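Local coordinates for protein thiamine pyrophosphokinase (Candida albicans, PDB 2G9Z) that catalyses the transfer of a pyrophosphate group from ATP to thiamine, giving the cofactor thiamine pyrophosphate, at residues I47-Y52 with T238-T243; N64-L69 with Y208-I213; L264-D269 with M333-D338; V255-Y260 with G322-C327. All coordinates share one frame; numbering follows the deposited sequence.

Contact 1: I47-Y52 with T238-T243; sequences IQPFVY and TVFFIT
Ile242 holds its CD1 methyl over one face of the Tyr52 ring, a CH-pi contact with that carbon 3.7 Å from the ring centroid and 23° off the ring normal. The methyl is displaced toward the CZ-CE2 side of the rim, Ile242 CD1 lying 3.5 Å from both Tyr52 CZ and Tyr52 CE2. Here the loop 47-52, which contains a type I beta turn from Gln48 to Val51, packs on strand 238-242 of the large mixed sheet through Ile47, Pro49 and Tyr52; it does so without any hydrogen bond between the segments. Phe240, two residues before Ile242 and pointing to the same side of its strand, makes the second focus. Pro49 CA approaches its ring obliquely, 3.6 Å from Phe240 CZ, and Pro49 CB lies 3.8 Å from Phe240 CE1. Ile47 arrives differently, near the ring plane, with CG2 at 4.0 Å from Phe240 CZ.

Around this first shell, backbone bonds from Ile47 to Tyr257 and Ser259 tie the start of the loop to strand 254-259, while Phe240 is bonded to Ile207 on the neighbouring strand. The contact therefore spans two sheets of the chain. Within the turn, Pro49 CB covers the centre of the Phe50 ring. Tyr52 has CG between its backbone N and carbonyl carbon (chi1 77°), which swings the ring back toward the turn, where Pro49 O lies at its edge, in the ring plane.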
loop_
_atom_site.group_PDB
_atom_site.type_symbol
_atom_site.label_atom_id
_atom_site.label_comp_id
_atom_site.label_asym_id
_atom_site.label_seq_id
_atom_site.Cartn_x
_atom_site.Cartn_y
_atom_site.Cartn_z
ATOM N N ILE A 47 -21.652 -3.958 8.044
ATOM C CA ILE A 47 -20.554 -3.012 8.214
ATOM C C ILE A 47 -21.045 -1.587 7.983
ATOM O O ILE A 47 -21.678 -1.306 6.968
ATOM C CB ILE A 47 -19.412 -3.260 7.198
ATOM C CG1 ILE A 47 -19.052 -4.743 7.134
ATOM C CG2 ILE A 47 -18.188 -2.455 7.609
ATOM C CD1 ILE A 47 -18.041 -5.072 6.050
ATOM N N GLN A 48 -20.744 -0.697 8.922
ATOM C CA GLN A 48 -21.126 0.711 8.826
ATOM C C GLN A 48 -19.845 1.511 9.008
ATOM O O GLN A 48 -19.593 2.077 10.073
ATOM C CB GLN A 48 -22.123 1.064 9.925
ATOM C CG GLN A 48 -23.455 0.364 9.788
ATOM C CD GLN A 48 -24.339 0.584 10.993
ATOM O OE1 GLN A 48 -24.103 0.019 12.060
ATOM N NE2 GLN A 48 -25.354 1.421 10.838
ATOM N N PRO A 49 -19.021 1.579 7.954
ATOM C CA PRO A 49 -17.739 2.293 7.966
ATOM C C PRO A 49 -17.772 3.781 8.284
ATOM O O PRO A 49 -16.811 4.316 8.831
ATOM C CB PRO A 49 -17.185 2.053 6.559
ATOM C CG PRO A 49 -17.960 0.849 6.047
ATOM C CD PRO A 49 -19.330 1.100 6.597
ATOM N N PHE A 50 -18.879 4.444 7.960
ATOM C CA PHE A 50 -18.955 5.888 8.137
ATOM C C PHE A 50 -19.725 6.443 9.324
ATOM O O PHE A 50 -20.051 7.631 9.347
ATOM C CB PHE A 50 -19.488 6.498 6.842
ATOM C CG PHE A 50 -18.779 5.996 5.622
ATOM C CD1 PHE A 50 -17.490 6.432 5.324
ATOM C CD2 PHE A 50 -19.367 5.037 4.806
ATOM C CE1 PHE A 50 -16.797 5.917 4.236
ATOM C CE2 PHE A 50 -18.679 4.516 3.712
ATOM C CZ PHE A 50 -17.389 4.959 3.430
ATOM N N VAL A 51 -20.006 5.603 10.310
ATOM C CA VAL A 51 -20.718 6.065 11.491
ATOM C C VAL A 51 -19.953 7.208 12.164
ATOM O O VAL A 51 -20.552 8.064 12.810
ATOM C CB VAL A 51 -20.896 4.930 12.520
ATOM C CG1 VAL A 51 -21.535 5.475 13.790
ATOM C CG2 VAL A 51 -21.755 3.830 11.934
ATOM N N TYR A 52 -18.632 7.230 12.000
ATOM C CA TYR A 52 -17.825 8.268 12.630
ATOM C C TYR A 52 -17.945 9.640 11.972
ATOM O O TYR A 52 -17.485 10.636 12.530
ATOM C CB TYR A 52 -16.348 7.852 12.673
ATOM C CG TYR A 52 -15.613 7.993 11.360
ATOM C CD1 TYR A 52 -15.802 7.076 10.322
ATOM C CD2 TYR A 52 -14.736 9.055 11.151
ATOM C CE1 TYR A 52 -15.130 7.219 9.107
ATOM C CE2 TYR A 52 -14.061 9.207 9.947
ATOM C CZ TYR A 52 -14.259 8.289 8.928
ATOM O OH TYR A 52 -13.583 8.446 7.737
ATOM N N THR A 238 -13.254 -4.891 15.174
ATOM C CA THR A 238 -13.413 -4.357 13.827
ATOM C C THR A 238 -12.374 -3.264 13.651
ATOM O O THR A 238 -12.329 -2.311 14.431
ATOM C CB THR A 238 -14.815 -3.749 13.612
ATOM O OG1 THR A 238 -15.809 -4.754 13.835
ATOM C CG2 THR A 238 -14.955 -3.219 12.185
ATOM N N VAL A 239 -11.529 -3.409 12.635
ATOM C CA VAL A 239 -10.492 -2.426 12.385
ATOM C C VAL A 239 -10.768 -1.589 11.143
ATOM O O VAL A 239 -11.104 -2.114 10.082
ATOM C CB VAL A 239 -9.112 -3.101 12.226
ATOM C CG1 VAL A 239 -8.053 -2.056 11.875
ATOM C CG2 VAL A 239 -8.742 -3.819 13.507
ATOM N N PHE A 240 -10.638 -0.278 11.294
ATOM C CA PHE A 240 -10.825 0.646 10.186
ATOM C C PHE A 240 -9.576 1.491 10.033
ATOM O O PHE A 240 -9.175 2.182 10.970
ATOM C CB PHE A 240 -11.997 1.590 10.444
ATOM C CG PHE A 240 -13.335 0.960 10.252
ATOM C CD1 PHE A 240 -13.740 0.530 8.992
ATOM C CD2 PHE A 240 -14.210 0.824 11.325
ATOM C CE1 PHE A 240 -14.999 -0.026 8.802
ATOM C CE2 PHE A 240 -15.473 0.268 11.144
ATOM C CZ PHE A 240 -15.865 -0.156 9.880
ATOM N N PHE A 241 -8.950 1.419 8.865
ATOM C CA PHE A 241 -7.782 2.240 8.603
ATOM C C PHE A 241 -8.330 3.474 7.910
ATOM O O PHE A 241 -8.966 3.372 6.854
ATOM C CB PHE A 241 -6.802 1.539 7.657
ATOM C CG PHE A 241 -6.049 0.411 8.280
ATOM C CD1 PHE A 241 -5.051 0.654 9.218
ATOM C CD2 PHE A 241 -6.320 -0.900 7.915
ATOM C CE1 PHE A 241 -4.332 -0.402 9.783
ATOM C CE2 PHE A 241 -5.608 -1.961 8.474
ATOM C CZ PHE A 241 -4.616 -1.711 9.407
ATOM N N ILE A 242 -8.122 4.639 8.509
ATOM C CA ILE A 242 -8.591 5.870 7.896
ATOM C C ILE A 242 -7.354 6.587 7.395
ATOM O O ILE A 242 -6.452 6.897 8.174
ATOM C CB ILE A 242 -9.340 6.765 8.902
ATOM C CG1 ILE A 242 -10.655 6.097 9.315
ATOM C CG2 ILE A 242 -9.616 8.132 8.275
ATOM C CD1 ILE A 242 -11.428 6.873 10.364
ATOM N N THR A 243 -7.295 6.821 6.089
ATOM C CA THR A 243 -6.143 7.489 5.503
ATOM C C THR A 243 -6.552 8.819 4.913
ATOM O O THR A 243 -7.697 9.247 5.044
ATOM C CB THR A 243 -5.507 6.647 4.380
ATOM O OG1 THR A 243 -6.293 6.768 3.185
ATOM C CG2 THR A 243 -5.447 5.182 4.790
#

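Contact 2: N64-L69 with Y208-I213; sequences NVLLIL and YVLNAI
Leu66 pushes its CD1 methyl against Leu210, 4.0 Å from CG, on the face of a parallel beta pair that also carries Tyr208 and Ile68. The strands, 64-68 and 208-210, lie 4.7 Å apart at their axes and only 15° from parallel, neighbours in the mainly parallel part of an alpha/beta sheet. Helix 77-81 covers this face through Leu77 and Leu80. On the other face Leu67 CB meets Val209 CG2 at 4.2 Å, and helix 155-170 packs on Leu67.

The backbone ladder lies between these layers. Tyr208 N donates to Val65 O, Leu67 N to Tyr208 O and Leu210 N to Leu67 O, each at 2.8 Å; the middle bond is nearly straight, at 175°. Leu69 N continues the pattern to Leu210 O at 2.9 Å.

Past the strand ends, Leu69 CD2 rests on Ala212 CB at 3.6 Å. The Leu69 side chain is about 8 Å from a bound thiamine pyrophosphate analogue, which places the strand ends close to the ligand and magnesium site. Asn211, with CG anti to its carbonyl carbon (chi1 -50°), turns its amide back to the first strand: ND2 donates to Leu69 O at 2.9 Å, coming from above the carbonyl plane.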
loop_
_atom_site.group_PDB
_atom_site.type_symbol
_atom_site.label_atom_id
_atom_site.label_comp_id
_atom_site.label_asym_id
_atom_site.label_seq_id
_atom_site.Cartn_x
_atom_site.Cartn_y
_atom_site.Cartn_z
ATOM N N ASN A 64 -15.043 2.348 20.979
ATOM C CA ASN A 64 -14.205 2.976 19.967
ATOM C C ASN A 64 -12.821 3.337 20.481
ATOM O O ASN A 64 -12.670 3.978 21.523
ATOM C CB ASN A 64 -14.881 4.240 19.434
ATOM C CG ASN A 64 -16.133 3.940 18.635
ATOM O OD1 ASN A 64 -16.951 4.828 18.391
ATOM N ND2 ASN A 64 -16.287 2.690 18.215
ATOM N N VAL A 65 -11.815 2.927 19.721
ATOM C CA VAL A 65 -10.426 3.188 20.044
ATOM C C VAL A 65 -9.798 3.900 18.858
ATOM O O VAL A 65 -10.095 3.571 17.708
ATOM C CB VAL A 65 -9.645 1.872 20.256
ATOM C CG1 VAL A 65 -8.182 2.180 20.561
ATOM C CG2 VAL A 65 -10.280 1.062 21.367
ATOM N N LEU A 66 -8.943 4.875 19.143
ATOM C CA LEU A 66 -8.230 5.605 18.104
ATOM C C LEU A 66 -6.747 5.280 18.246
ATOM O O LEU A 66 -6.152 5.509 19.300
ATOM C CB LEU A 66 -8.435 7.116 18.252
ATOM C CG LEU A 66 -7.656 7.998 17.266
ATOM C CD1 LEU A 66 -8.093 7.682 15.844
ATOM C CD2 LEU A 66 -7.894 9.469 17.571
ATOM N N LEU A 67 -6.159 4.723 17.194
ATOM C CA LEU A 67 -4.745 4.383 17.205
ATOM C C LEU A 67 -4.058 5.320 16.225
ATOM O O LEU A 67 -4.410 5.363 15.046
ATOM C CB LEU A 67 -4.545 2.926 16.790
ATOM C CG LEU A 67 -3.103 2.430 16.638
ATOM C CD1 LEU A 67 -2.274 2.794 17.870
ATOM C CD2 LEU A 67 -3.122 0.915 16.432
ATOM N N ILE A 68 -3.077 6.072 16.714
ATOM C CA ILE A 68 -2.372 7.039 15.881
ATOM C C ILE A 68 -0.926 6.681 15.590
ATOM O O ILE A 68 -0.082 6.678 16.487
ATOM C CB ILE A 68 -2.402 8.437 16.536
ATOM C CG1 ILE A 68 -3.847 8.813 16.877
ATOM C CG2 ILE A 68 -1.767 9.472 15.597
ATOM C CD1 ILE A 68 -3.978 10.047 17.741
ATOM N N LEU A 69 -0.638 6.381 14.330
ATOM C CA LEU A 69 0.723 6.057 13.945
ATOM C C LEU A 69 1.457 7.310 13.474
ATOM O O LEU A 69 0.891 8.402 13.455
ATOM C CB LEU A 69 0.740 4.957 12.879
ATOM C CG LEU A 69 0.807 3.549 13.495
ATOM C CD1 LEU A 69 -0.371 3.323 14.436
ATOM C CD2 LEU A 69 0.815 2.503 12.384
ATOM N N TYR A 208 -10.088 2.588 15.128
ATOM C CA TYR A 208 -9.845 3.488 14.011
ATOM C C TYR A 208 -8.344 3.733 14.017
ATOM O O TYR A 208 -7.792 4.203 15.015
ATOM C CB TYR A 208 -10.614 4.793 14.220
ATOM C CG TYR A 208 -12.114 4.614 14.121
ATOM C CD1 TYR A 208 -12.728 4.407 12.887
ATOM C CD2 TYR A 208 -12.913 4.609 15.262
ATOM C CE1 TYR A 208 -14.104 4.198 12.789
ATOM C CE2 TYR A 208 -14.291 4.399 15.176
ATOM C CZ TYR A 208 -14.877 4.194 13.936
ATOM O OH TYR A 208 -16.236 3.980 13.846
ATOM N N VAL A 209 -7.680 3.393 12.918
ATOM C CA VAL A 209 -6.234 3.565 12.828
ATOM C C VAL A 209 -5.833 4.664 11.841
ATOM O O VAL A 209 -6.220 4.628 10.671
ATOM C CB VAL A 209 -5.547 2.245 12.392
ATOM C CG1 VAL A 209 -4.031 2.416 12.404
ATOM C CG2 VAL A 209 -5.971 1.098 13.306
ATOM N N LEU A 210 -5.058 5.636 12.317
ATOM C CA LEU A 210 -4.571 6.729 11.465
ATOM C C LEU A 210 -3.086 6.564 11.138
ATOM O O LEU A 210 -2.314 6.082 11.968
ATOM C CB LEU A 210 -4.747 8.084 12.160
ATOM C CG LEU A 210 -6.155 8.559 12.504
ATOM C CD1 LEU A 210 -6.069 9.898 13.234
ATOM C CD2 LEU A 210 -6.979 8.681 11.228
ATOM N N ASN A 211 -2.700 6.953 9.923
ATOM C CA ASN A 211 -1.300 6.922 9.488
ATOM C C ASN A 211 -0.605 5.564 9.359
ATOM O O ASN A 211 0.629 5.495 9.369
ATOM C CB ASN A 211 -0.464 7.818 10.414
ATOM C CG ASN A 211 -1.076 9.198 10.597
ATOM O OD1 ASN A 211 -1.549 9.811 9.636
ATOM N ND2 ASN A 211 -1.064 9.700 11.834
ATOM N N ALA A 212 -1.376 4.491 9.227
ATOM C CA ALA A 212 -0.798 3.152 9.100
ATOM C C ALA A 212 -0.636 2.753 7.636
ATOM O O ALA A 212 0.044 1.775 7.315
ATOM C CB ALA A 212 -1.679 2.136 9.815
ATOM N N ILE A 213 -1.272 3.519 6.758
ATOM C CA ILE A 213 -1.227 3.268 5.325
ATOM C C ILE A 213 -0.648 4.489 4.620
ATOM O O ILE A 213 -0.775 5.610 5.110
ATOM C CB ILE A 213 -2.658 3.021 4.766
ATOM C CG1 ILE A 213 -3.338 1.889 5.539
ATOM C CG2 ILE A 213 -2.595 2.712 3.275
ATOM C CD1 ILE A 213 -2.661 0.532 5.397
#

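Contact 3: L264-D269 with M333-D338; sequences LMFHKD and MNIEID
Ile335 begins the contact, its CG2 methyl lying 3.6 Å from Phe266 CE2 and approaching the ring obliquely. A chi1 of -65° sets Ile335 CG1 beside the backbone N and leaves CG2 anti to that N, where it meets the aromatic ring. Phe266 is also stacked on Phe50 and meets Tyr260 edge-to-face, so the isoleucine joins an aromatic cluster.

Glu336 contributes its carbonyl: the oxygen sits near the plane of the Phe266 ring, 3.7 Å from CD2. The same Glu336 O accepts a hydrogen bond from a water at 2.8 Å. That water also donates to Phe266 O and is bonded to His267 ND1, while His267 NE2 is held by Ser273 O. The Glu336 side chain packs on Arg216 of the second subunit, a residue of the ligand pocket.

Ile337 lays its CA 3.5 Å from Phe266 O, a CA-H...O contact, and its side chain packs on Phe266 CB. Asp338 then closes a single backbone bridge with His267: Asp338 N donates to Phe266 O at 3.0 Å and Lys268 N to Asp338 O at 3.2 Å. Lys268 and Asp338 are solvent-exposed, and NZ and OD2 stay 4.1 Å apart, beyond salt-bridge distance, so any attraction is probably weak. The loop is thus joined to the strand end by apolar packing of Phe266 on the two isoleucines together with two main-chain bonds and the bridging water.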
loop_
_atom_site.group_PDB
_atom_site.type_symbol
_atom_site.label_atom_id
_atom_site.label_comp_id
_atom_site.label_asym_id
_atom_site.label_seq_id
_atom_site.Cartn_x
_atom_site.Cartn_y
_atom_site.Cartn_z
ATOM N N LEU A 264 -23.408 10.952 0.101
ATOM C CA LEU A 264 -23.003 12.335 0.333
ATOM C C LEU A 264 -22.224 12.450 1.635
ATOM O O LEU A 264 -21.488 13.411 1.850
ATOM C CB LEU A 264 -24.232 13.244 0.386
ATOM C CG LEU A 264 -24.958 13.387 -0.951
ATOM C CD1 LEU A 264 -26.270 14.137 -0.759
ATOM C CD2 LEU A 264 -24.044 14.110 -1.933
ATOM N N MET A 265 -22.389 11.458 2.500
ATOM C CA MET A 265 -21.694 11.446 3.780
ATOM C C MET A 265 -20.179 11.381 3.613
ATOM O O MET A 265 -19.442 12.019 4.366
ATOM C CB MET A 265 -22.136 10.244 4.607
ATOM C CG MET A 265 -23.621 10.122 4.806
ATOM S SD MET A 265 -23.969 8.506 5.494
ATOM C CE MET A 265 -23.888 8.865 7.229
ATOM N N PHE A 266 -19.711 10.609 2.634
ATOM C CA PHE A 266 -18.271 10.461 2.419
ATOM C C PHE A 266 -17.783 10.835 1.029
ATOM O O PHE A 266 -16.581 10.773 0.748
ATOM C CB PHE A 266 -17.832 9.022 2.726
ATOM C CG PHE A 266 -18.552 7.976 1.914
ATOM C CD1 PHE A 266 -19.813 7.525 2.295
ATOM C CD2 PHE A 266 -17.969 7.446 0.768
ATOM C CE1 PHE A 266 -20.486 6.557 1.548
ATOM C CE2 PHE A 266 -18.632 6.479 0.010
ATOM C CZ PHE A 266 -19.896 6.032 0.404
ATOM N N HIS A 267 -18.707 11.217 0.158
ATOM C CA HIS A 267 -18.341 11.591 -1.198
ATOM C C HIS A 267 -18.900 12.962 -1.546
ATOM O O HIS A 267 -20.023 13.078 -2.036
ATOM C CB HIS A 267 -18.861 10.548 -2.191
ATOM C CG HIS A 267 -18.416 10.786 -3.601
ATOM N ND1 HIS A 267 -17.089 10.818 -3.967
ATOM C CD2 HIS A 267 -19.125 11.001 -4.735
ATOM C CE1 HIS A 267 -16.997 11.044 -5.266
ATOM N NE2 HIS A 267 -18.218 11.159 -5.756
ATOM N N LYS A 268 -18.106 13.993 -1.270
ATOM C CA LYS A 268 -18.481 15.375 -1.545
ATOM C C LYS A 268 -19.213 15.423 -2.876
ATOM O O LYS A 268 -18.693 14.957 -3.889
ATOM C CB LYS A 268 -17.223 16.243 -1.597
ATOM C CG LYS A 268 -17.473 17.729 -1.771
ATOM C CD LYS A 268 -16.193 18.509 -1.520
ATOM C CE LYS A 268 -15.699 18.294 -0.093
ATOM N NZ LYS A 268 -14.379 18.935 0.175
ATOM N N ASP A 269 -20.422 15.977 -2.865
ATOM C CA ASP A 269 -21.238 16.058 -4.067
ATOM C C ASP A 269 -20.417 16.180 -5.341
ATOM O O ASP A 269 -19.598 17.090 -5.485
ATOM C CB ASP A 269 -22.215 17.227 -3.987
ATOM C CG ASP A 269 -23.098 17.312 -5.211
ATOM O OD1 ASP A 269 -23.707 16.282 -5.558
ATOM O OD2 ASP A 269 -23.180 18.394 -5.829
ATOM N N MET A 333 -11.276 -4.219 1.554
ATOM C CA MET A 333 -12.006 -3.268 0.730
ATOM C C MET A 333 -11.633 -1.850 1.154
ATOM O O MET A 333 -11.522 -1.550 2.343
ATOM C CB MET A 333 -13.526 -3.444 0.860
ATOM C CG MET A 333 -14.313 -2.347 0.133
ATOM S SD MET A 333 -16.091 -2.694 -0.060
ATOM C CE MET A 333 -16.376 -2.148 -1.735
ATOM N N ASN A 334 -11.403 -0.991 0.169
ATOM C CA ASN A 334 -11.100 0.401 0.444
ATOM C C ASN A 334 -12.181 1.211 -0.243
ATOM O O ASN A 334 -12.650 0.845 -1.319
ATOM C CB ASN A 334 -9.730 0.812 -0.113
ATOM C CG ASN A 334 -9.703 0.875 -1.631
ATOM O OD1 ASN A 334 -9.860 -0.136 -2.308
ATOM N ND2 ASN A 334 -9.492 2.069 -2.170
ATOM N N ILE A 335 -12.596 2.292 0.400
ATOM C CA ILE A 335 -13.590 3.185 -0.167
ATOM C C ILE A 335 -12.988 4.571 -0.080
ATOM O O ILE A 335 -12.569 5.001 0.994
ATOM C CB ILE A 335 -14.910 3.164 0.625
ATOM C CG1 ILE A 335 -15.568 1.782 0.516
ATOM C CG2 ILE A 335 -15.848 4.246 0.091
ATOM C CD1 ILE A 335 -16.891 1.669 1.267
ATOM N N GLU A 336 -12.927 5.263 -1.211
ATOM C CA GLU A 336 -12.369 6.601 -1.236
ATOM C C GLU A 336 -13.246 7.556 -0.439
ATOM O O GLU A 336 -14.475 7.468 -0.464
ATOM C CB GLU A 336 -12.234 7.092 -2.680
ATOM C CG GLU A 336 -11.655 8.491 -2.807
ATOM C CD GLU A 336 -11.134 8.782 -4.201
ATOM O OE1 GLU A 336 -11.912 8.668 -5.169
ATOM O OE2 GLU A 336 -9.939 9.125 -4.327
ATOM N N ILE A 337 -12.604 8.460 0.287
ATOM C CA ILE A 337 -13.320 9.442 1.082
ATOM C C ILE A 337 -12.830 10.831 0.715
ATOM O O ILE A 337 -11.649 11.031 0.440
ATOM C CB ILE A 337 -13.087 9.248 2.600
ATOM C CG1 ILE A 337 -13.651 7.905 3.057
ATOM C CG2 ILE A 337 -13.754 10.383 3.376
ATOM C CD1 ILE A 337 -13.425 7.627 4.528
ATOM N N ASP A 338 -13.750 11.783 0.705
ATOM C CA ASP A 338 -13.419 13.167 0.406
ATOM C C ASP A 338 -14.481 14.030 1.070
ATOM O O ASP A 338 -15.396 14.530 0.410
ATOM C CB ASP A 338 -13.405 13.413 -1.103
ATOM C CG ASP A 338 -12.857 14.785 -1.462
ATOM O OD1 ASP A 338 -11.669 15.046 -1.169
ATOM O OD2 ASP A 338 -13.611 15.603 -2.031
HETATM O O HOH W 1 -15.550 9.489 -2.022
#

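Contact 4: V255-Y260 with G322-C327; sequences VNYISY and GFIVEC
Asn256 and Val325 meet as a hydrogen-bonded pair of an antiparallel ladder, strand 255-259 against strand 322-327, with 158° between their directions, in a five-stranded mixed sheet that is probably part of the vitamin B1-binding region.

Among the polar contacts, Val325 N donates to Asn256 O at 3.0 Å. Val325 O accepts twice, from Asn256 N at 2.8 Å and from Asn256 ND2 at 3.3 Å, the two donors reaching it from opposite faces of its plane. CG anti to the carbonyl carbon (chi1 -67°) brings the Asn256 amide beside this oxygen; its ND2 also bonds Lys252 O and its OD1 Asn45 ND2. Further along, Ile258 N donates to Phe323 O at 2.9 Å.

Of the aromatic contacts, Ile258 lies across one face of Phe323, CB 3.7 Å from the ring centroid and 22° off its normal. The hydroxyl of Tyr260, bonded to Gly319 O, meets the same ring at its edge, OH to CD1 3.6 Å. The Tyr260 ring approaches Gly322 obliquely, CZ 3.4 Å from Gly322 N.

Apolar packing on the face carrying Val255, Tyr257 and Ile324 joins Val255 CG1 to Ile324 CG2 at 3.9 Å, with Tyr257 CD1 against Ile324 CG1.

The Asn256 amide thus adds a side-chain bond to the ladder while apolar packing runs along both faces, Phe323 with Ile258 on one and these three residues on the other, so the pairing does not rest on main-chain bonds alone.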
loop_
_atom_site.group_PDB
_atom_site.type_symbol
_atom_site.label_atom_id
_atom_site.label_comp_id
_atom_site.label_asym_id
_atom_site.label_seq_id
_atom_site.Cartn_x
_atom_site.Cartn_y
_atom_site.Cartn_z
ATOM N N VAL A 255 -21.581 -13.264 3.413
ATOM C CA VAL A 255 -22.291 -12.081 2.947
ATOM C C VAL A 255 -21.980 -10.858 3.812
ATOM O O VAL A 255 -21.961 -10.933 5.042
ATOM C CB VAL A 255 -23.822 -12.323 2.956
ATOM C CG1 VAL A 255 -24.553 -11.109 2.393
ATOM C CG2 VAL A 255 -24.156 -13.558 2.133
ATOM N N ASN A 256 -21.727 -9.732 3.157
ATOM C CA ASN A 256 -21.438 -8.484 3.852
ATOM C C ASN A 256 -22.392 -7.415 3.342
ATOM O O ASN A 256 -22.565 -7.255 2.138
ATOM C CB ASN A 256 -20.001 -8.016 3.573
ATOM C CG ASN A 256 -18.953 -8.940 4.158
ATOM O OD1 ASN A 256 -18.573 -8.825 5.332
ATOM N ND2 ASN A 256 -18.484 -9.869 3.345
ATOM N N TYR A 257 -23.019 -6.690 4.255
ATOM C CA TYR A 257 -23.909 -5.611 3.865
ATOM C C TYR A 257 -23.268 -4.335 4.388
ATOM O O TYR A 257 -23.139 -4.150 5.595
ATOM C CB TYR A 257 -25.307 -5.794 4.470
ATOM C CG TYR A 257 -26.226 -4.606 4.244
ATOM C CD1 TYR A 257 -26.425 -4.085 2.967
ATOM C CD2 TYR A 257 -26.889 -3.999 5.313
ATOM C CE1 TYR A 257 -27.263 -2.987 2.756
ATOM C CE2 TYR A 257 -27.729 -2.900 5.115
ATOM C CZ TYR A 257 -27.910 -2.400 3.836
ATOM O OH TYR A 257 -28.736 -1.314 3.638
ATOM N N ILE A 258 -22.830 -3.477 3.473
ATOM C CA ILE A 258 -22.197 -2.219 3.847
ATOM C C ILE A 258 -23.256 -1.139 3.696
ATOM O O ILE A 258 -23.788 -0.953 2.608
ATOM C CB ILE A 258 -20.996 -1.886 2.920
ATOM C CG1 ILE A 258 -19.905 -2.953 3.046
ATOM C CG2 ILE A 258 -20.423 -0.526 3.281
ATOM C CD1 ILE A 258 -20.259 -4.292 2.420
ATOM N N SER A 259 -23.566 -0.435 4.784
ATOM C CA SER A 259 -24.590 0.604 4.729
ATOM C C SER A 259 -24.136 1.950 5.271
ATOM O O SER A 259 -23.176 2.042 6.034
ATOM C CB SER A 259 -25.847 0.152 5.482
ATOM O OG SER A 259 -25.594 0.024 6.869
ATOM N N TYR A 260 -24.855 2.991 4.862
ATOM C CA TYR A 260 -24.578 4.366 5.261
ATOM C C TYR A 260 -25.825 5.194 4.949
ATOM O O TYR A 260 -26.647 4.779 4.137
ATOM C CB TYR A 260 -23.381 4.898 4.472
ATOM C CG TYR A 260 -23.308 4.338 3.065
ATOM C CD1 TYR A 260 -22.533 3.212 2.783
ATOM C CD2 TYR A 260 -24.068 4.888 2.037
ATOM C CE1 TYR A 260 -22.526 2.644 1.516
ATOM C CE2 TYR A 260 -24.069 4.328 0.763
ATOM C CZ TYR A 260 -23.298 3.204 0.511
ATOM O OH TYR A 260 -23.324 2.617 -0.731
ATOM N N GLY A 322 -26.402 1.714 0.588
ATOM C CA GLY A 322 -25.611 0.549 0.927
ATOM C C GLY A 322 -25.443 -0.384 -0.246
ATOM O O GLY A 322 -26.049 -0.190 -1.294
ATOM N N PHE A 323 -24.599 -1.394 -0.072
ATOM C CA PHE A 323 -24.360 -2.379 -1.114
ATOM C C PHE A 323 -23.997 -3.707 -0.466
ATOM O O PHE A 323 -23.709 -3.773 0.731
ATOM C CB PHE A 323 -23.238 -1.929 -2.057
ATOM C CG PHE A 323 -21.905 -1.719 -1.379
ATOM C CD1 PHE A 323 -21.587 -0.491 -0.796
ATOM C CD2 PHE A 323 -20.961 -2.749 -1.338
ATOM C CE1 PHE A 323 -20.341 -0.286 -0.177
ATOM C CE2 PHE A 323 -19.716 -2.561 -0.727
ATOM C CZ PHE A 323 -19.403 -1.326 -0.144
ATOM N N ILE A 324 -24.001 -4.767 -1.261
ATOM C CA ILE A 324 -23.681 -6.080 -0.738
ATOM C C ILE A 324 -22.515 -6.757 -1.443
ATOM O O ILE A 324 -22.404 -6.717 -2.667
ATOM C CB ILE A 324 -24.898 -7.014 -0.846
ATOM C CG1 ILE A 324 -26.018 -6.514 0.071
ATOM C CG2 ILE A 324 -24.491 -8.453 -0.515
ATOM C CD1 ILE A 324 -27.325 -7.251 -0.109
ATOM N N VAL A 325 -21.635 -7.368 -0.661
ATOM C CA VAL A 325 -20.535 -8.120 -1.245
ATOM C C VAL A 325 -20.455 -9.459 -0.542
ATOM O O VAL A 325 -20.392 -9.527 0.691
ATOM C CB VAL A 325 -19.165 -7.427 -1.103
ATOM C CG1 VAL A 325 -18.071 -8.334 -1.687
ATOM C CG2 VAL A 325 -19.177 -6.088 -1.823
ATOM N N GLU A 326 -20.496 -10.525 -1.327
ATOM C CA GLU A 326 -20.368 -11.862 -0.776
ATOM C C GLU A 326 -18.985 -12.318 -1.220
ATOM O O GLU A 326 -18.604 -12.110 -2.367
ATOM C CB GLU A 326 -21.443 -12.788 -1.338
ATOM C CG GLU A 326 -21.304 -14.228 -0.878
ATOM C CD GLU A 326 -22.507 -15.070 -1.246
ATOM O OE1 GLU A 326 -23.006 -14.929 -2.383
ATOM O OE2 GLU A 326 -22.949 -15.879 -0.403
ATOM N N CYS A 327 -18.226 -12.918 -0.313
ATOM C CA CYS A 327 -16.880 -13.361 -0.658
ATOM C C CYS A 327 -16.586 -14.740 -0.087
ATOM O O CYS A 327 -17.003 -15.055 1.022
ATOM C CB CYS A 327 -15.860 -12.351 -0.134
ATOM S SG CYS A 327 -15.923 -12.091 1.654
#

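Overall arrangement
Contacts 1 and 2 share the large mixed sheet, their centres about 10 Å apart, and strands 237-242 and 205-210 meet there through the probable hydrogen bond from Val209 N to Phe240 O, 2.7 Å. Contact 1 packs on contact 4 through Pro49 CD and Ile258 CG2, 3.9 Å apart, and on contact 3 through Tyr52 OH and Ile337 CD1, 3.3 Å apart. Contacts 3 and 4 pack at Met333 CE and Phe323 CE2. Contacts 2 and 4 do not touch, their centres being about 23 Å apart. A bound thiamine pyrophosphate analogue lies about 8 Å from the Leu69 side chain in contact 2, and one lies about 6 Å from that of Glu336 in contact 3.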